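Local coordinates for mandelate racemase/muconate lactonizing enzyme family protein (Sorangium cellulosum, PDB 3S5S), which belongs to the mandelate racemase/muconate lactonizing enzyme family, pairing an N-terminal capping domain with a C-terminal barrel of the enolase type, at residues 119-123 and 124-128. Sequence-based numbering, arbitrary orientation.
Sequences AGMPL and WAFFG
P122 and F126 are joined through the backbone at the start of a short helix, 123-126, that follows helix 101-117 in the enolase-superfamily fold; P122 holds the N-cap position. Its carbonyl O receives F126 N at 3.1 Å, nearly straight (168°) and in the carbonyl plane, as well as a weak, bent hydrogen bond from A125 N. One residue on, F127 N makes a hydrogen bond to L123 O at 2.9 Å. The helix closes in a Schellman motif at G128, which has positive phi and whose N bonds back to A125 O at 3.0 Å.

Aromatic contacts flank this turn. P122 CB lies over one face of the W124 indole, 3.6 Å from the centroid of the five-membered ring and 26° off its normal, a CH-pi contact. The indole comes under the proline because W124 CG sits between its backbone N and carbonyl carbon (chi1 53°). M121 SD instead meets F126 at the ring edge, in plane, a Met-aromatic contact 5.2 Å from the centroid.

Across the dimer interface F126 meets F126 of the second subunit, the ring planes steeply inclined, while A125 O accepts a hydrogen bond from W85 NE1 of that subunit.

Apolar packing completes the local contact, all seven touching residues being buried. The L123 and F127 side chains lie side by side, pointing the same way, with L123 touching T116 and F127 packing on L112 of helix 101-117 and on I277 and L281 of helix 272-289. Within the turn, L123 CG approaches F127 CE2 to 3.5 Å.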
ATOM      1  N   ALA A 119       0.351 -21.268   1.016  1.00 21.14           N
ATOM      2  CA  ALA A 119       0.052 -20.829   2.366  1.00 21.12           C
ATOM      3  C   ALA A 119      -1.428 -21.089   2.689  1.00 21.22           C
ATOM      4  O   ALA A 119      -1.863 -20.926   3.857  1.00 21.01           O
ATOM      5  CB  ALA A 119       0.388 -19.334   2.514  1.00 19.07           C
ATOM      6  N   GLY A 120      -2.200 -21.487   1.671  1.00 20.57           N
ATOM      7  CA  GLY A 120      -3.651 -21.736   1.858  1.00 21.26           C
ATOM      8  C   GLY A 120      -4.436 -20.440   2.121  1.00 22.20           C
ATOM      9  O   GLY A 120      -5.438 -20.442   2.832  1.00 22.22           O
ATOM     10  N   MET A 121      -3.945 -19.324   1.565  1.00 21.86           N
ATOM     11  CA  MET A 121      -4.525 -17.982   1.782  1.00 20.71           C
ATOM     12  C   MET A 121      -5.088 -17.550   0.430  1.00 19.96           C
ATOM     13  O   MET A 121      -4.333 -17.477  -0.522  1.00 19.48           O
ATOM     14  CB  MET A 121      -3.446 -16.986   2.235  1.00 19.41           C
ATOM     15  CG  MET A 121      -4.020 -15.581   2.659  1.00 20.46           C
ATOM     16  SD  MET A 121      -2.735 -14.393   3.039  1.00 14.20           S
ATOM     17  CE  MET A 121      -2.140 -15.138   4.535  1.00 22.53           C
ATOM     18  N   PRO A 122      -6.417 -17.330   0.323  1.00 19.30           N
ATOM     19  CA  PRO A 122      -6.919 -16.714  -0.924  1.00 18.60           C
ATOM     20  C   PRO A 122      -6.316 -15.304  -1.141  1.00 18.65           C
ATOM     21  O   PRO A 122      -6.052 -14.573  -0.169  1.00 17.79           O
ATOM     22  CB  PRO A 122      -8.443 -16.587  -0.700  1.00 18.85           C
ATOM     23  CG  PRO A 122      -8.701 -16.983   0.733  1.00 19.16           C
ATOM     24  CD  PRO A 122      -7.419 -17.381   1.403  1.00 18.66           C
ATOM     25  N   LEU A 123      -6.119 -14.927  -2.405  1.00 18.87           N
ATOM     26  CA  LEU A 123      -5.477 -13.652  -2.752  1.00 19.16           C
ATOM     27  C   LEU A 123      -6.322 -12.432  -2.310  1.00 19.33           C
ATOM     28  O   LEU A 123      -5.757 -11.390  -1.935  1.00 18.96           O
ATOM     29  CB  LEU A 123      -5.161 -13.601  -4.247  1.00 18.88           C
ATOM     30  CG  LEU A 123      -4.252 -12.488  -4.801  1.00 20.64           C
ATOM     31  CD1 LEU A 123      -2.843 -12.557  -4.116  1.00 21.43           C
ATOM     32  CD2 LEU A 123      -4.155 -12.532  -6.360  1.00 17.85           C
ATOM     33  N   TRP A 124      -7.653 -12.571  -2.331  1.00 19.23           N
ATOM     34  CA  TRP A 124      -8.545 -11.508  -1.876  1.00 19.43           C
ATOM     35  C   TRP A 124      -8.360 -11.236  -0.371  1.00 20.30           C
ATOM     36  O   TRP A 124      -8.535 -10.078   0.098  1.00 22.28           O
ATOM     37  CB  TRP A 124     -10.048 -11.782  -2.230  1.00 19.88           C
ATOM     38  CG  TRP A 124     -10.605 -13.148  -1.770  1.00 18.55           C
ATOM     39  CD1 TRP A 124     -10.729 -14.260  -2.531  1.00 19.43           C
ATOM     40  CD2 TRP A 124     -11.122 -13.489  -0.473  1.00 15.02           C
ATOM     41  NE1 TRP A 124     -11.248 -15.284  -1.791  1.00 20.90           N
ATOM     42  CE2 TRP A 124     -11.499 -14.842  -0.522  1.00 16.44           C
ATOM     43  CE3 TRP A 124     -11.294 -12.775   0.726  1.00 14.70           C
ATOM     44  CZ2 TRP A 124     -12.057 -15.522   0.578  1.00 15.89           C
ATOM     45  CZ3 TRP A 124     -11.817 -13.438   1.835  1.00 15.99           C
ATOM     46  CH2 TRP A 124     -12.192 -14.812   1.750  1.00 20.00           C
ATOM     47  N   ALA A 125      -8.002 -12.278   0.380  1.00 18.88           N
ATOM     48  CA  ALA A 125      -7.679 -12.155   1.805  1.00 17.94           C
ATOM     49  C   ALA A 125      -6.346 -11.486   1.991  1.00 16.68           C
ATOM     50  O   ALA A 125      -6.197 -10.585   2.810  1.00 16.34           O
ATOM     51  CB  ALA A 125      -7.642 -13.549   2.488  1.00 19.06           C
ATOM     52  N   PHE A 126      -5.364 -11.942   1.232  1.00 16.72           N
ATOM     53  CA  PHE A 126      -4.060 -11.278   1.213  1.00 17.21           C
ATOM     54  C   PHE A 126      -4.222  -9.727   0.990  1.00 17.12           C
ATOM     55  O   PHE A 126      -3.684  -8.932   1.753  1.00 18.18           O
ATOM     56  CB  PHE A 126      -3.163 -11.929   0.179  1.00 15.82           C
ATOM     57  CG  PHE A 126      -1.777 -11.309   0.092  1.00 18.36           C
ATOM     58  CD1 PHE A 126      -0.757 -11.716   0.959  1.00 18.07           C
ATOM     59  CD2 PHE A 126      -1.497 -10.333  -0.859  1.00 14.87           C
ATOM     60  CE1 PHE A 126       0.502 -11.143   0.874  1.00 21.72           C
ATOM     61  CE2 PHE A 126      -0.244  -9.767  -0.950  1.00 16.77           C
ATOM     62  CZ  PHE A 126       0.767 -10.167  -0.112  1.00 20.36           C
ATOM     63  N   PHE A 127      -5.039  -9.335   0.021  1.00 15.75           N
ATOM     64  CA  PHE A 127      -5.282  -7.931  -0.303  1.00 16.19           C
ATOM     65  C   PHE A 127      -6.146  -7.167   0.740  1.00 16.93           C
ATOM     66  O   PHE A 127      -6.199  -5.955   0.702  1.00 17.20           O
ATOM     67  CB  PHE A 127      -5.847  -7.786  -1.748  1.00 15.29           C
ATOM     68  CG  PHE A 127      -4.817  -8.027  -2.840  1.00 14.92           C
ATOM     69  CD1 PHE A 127      -3.519  -7.475  -2.749  1.00 15.67           C
ATOM     70  CD2 PHE A 127      -5.135  -8.772  -3.962  1.00 14.20           C
ATOM     71  CE1 PHE A 127      -2.556  -7.713  -3.763  1.00 14.39           C
ATOM     72  CE2 PHE A 127      -4.166  -8.964  -5.032  1.00 12.93           C
ATOM     73  CZ  PHE A 127      -2.888  -8.431  -4.906  1.00 10.83           C
ATOM     74  N   GLY A 128      -6.783  -7.860   1.676  1.00 17.09           N
ATOM     75  CA  GLY A 128      -7.522  -7.150   2.709  1.00 18.83           C
ATOM     76  C   GLY A 128      -8.848  -7.799   3.088  1.00 20.34           C
ATOM     77  O   GLY A 128      -9.344  -7.591   4.206  1.00 21.96           O
TER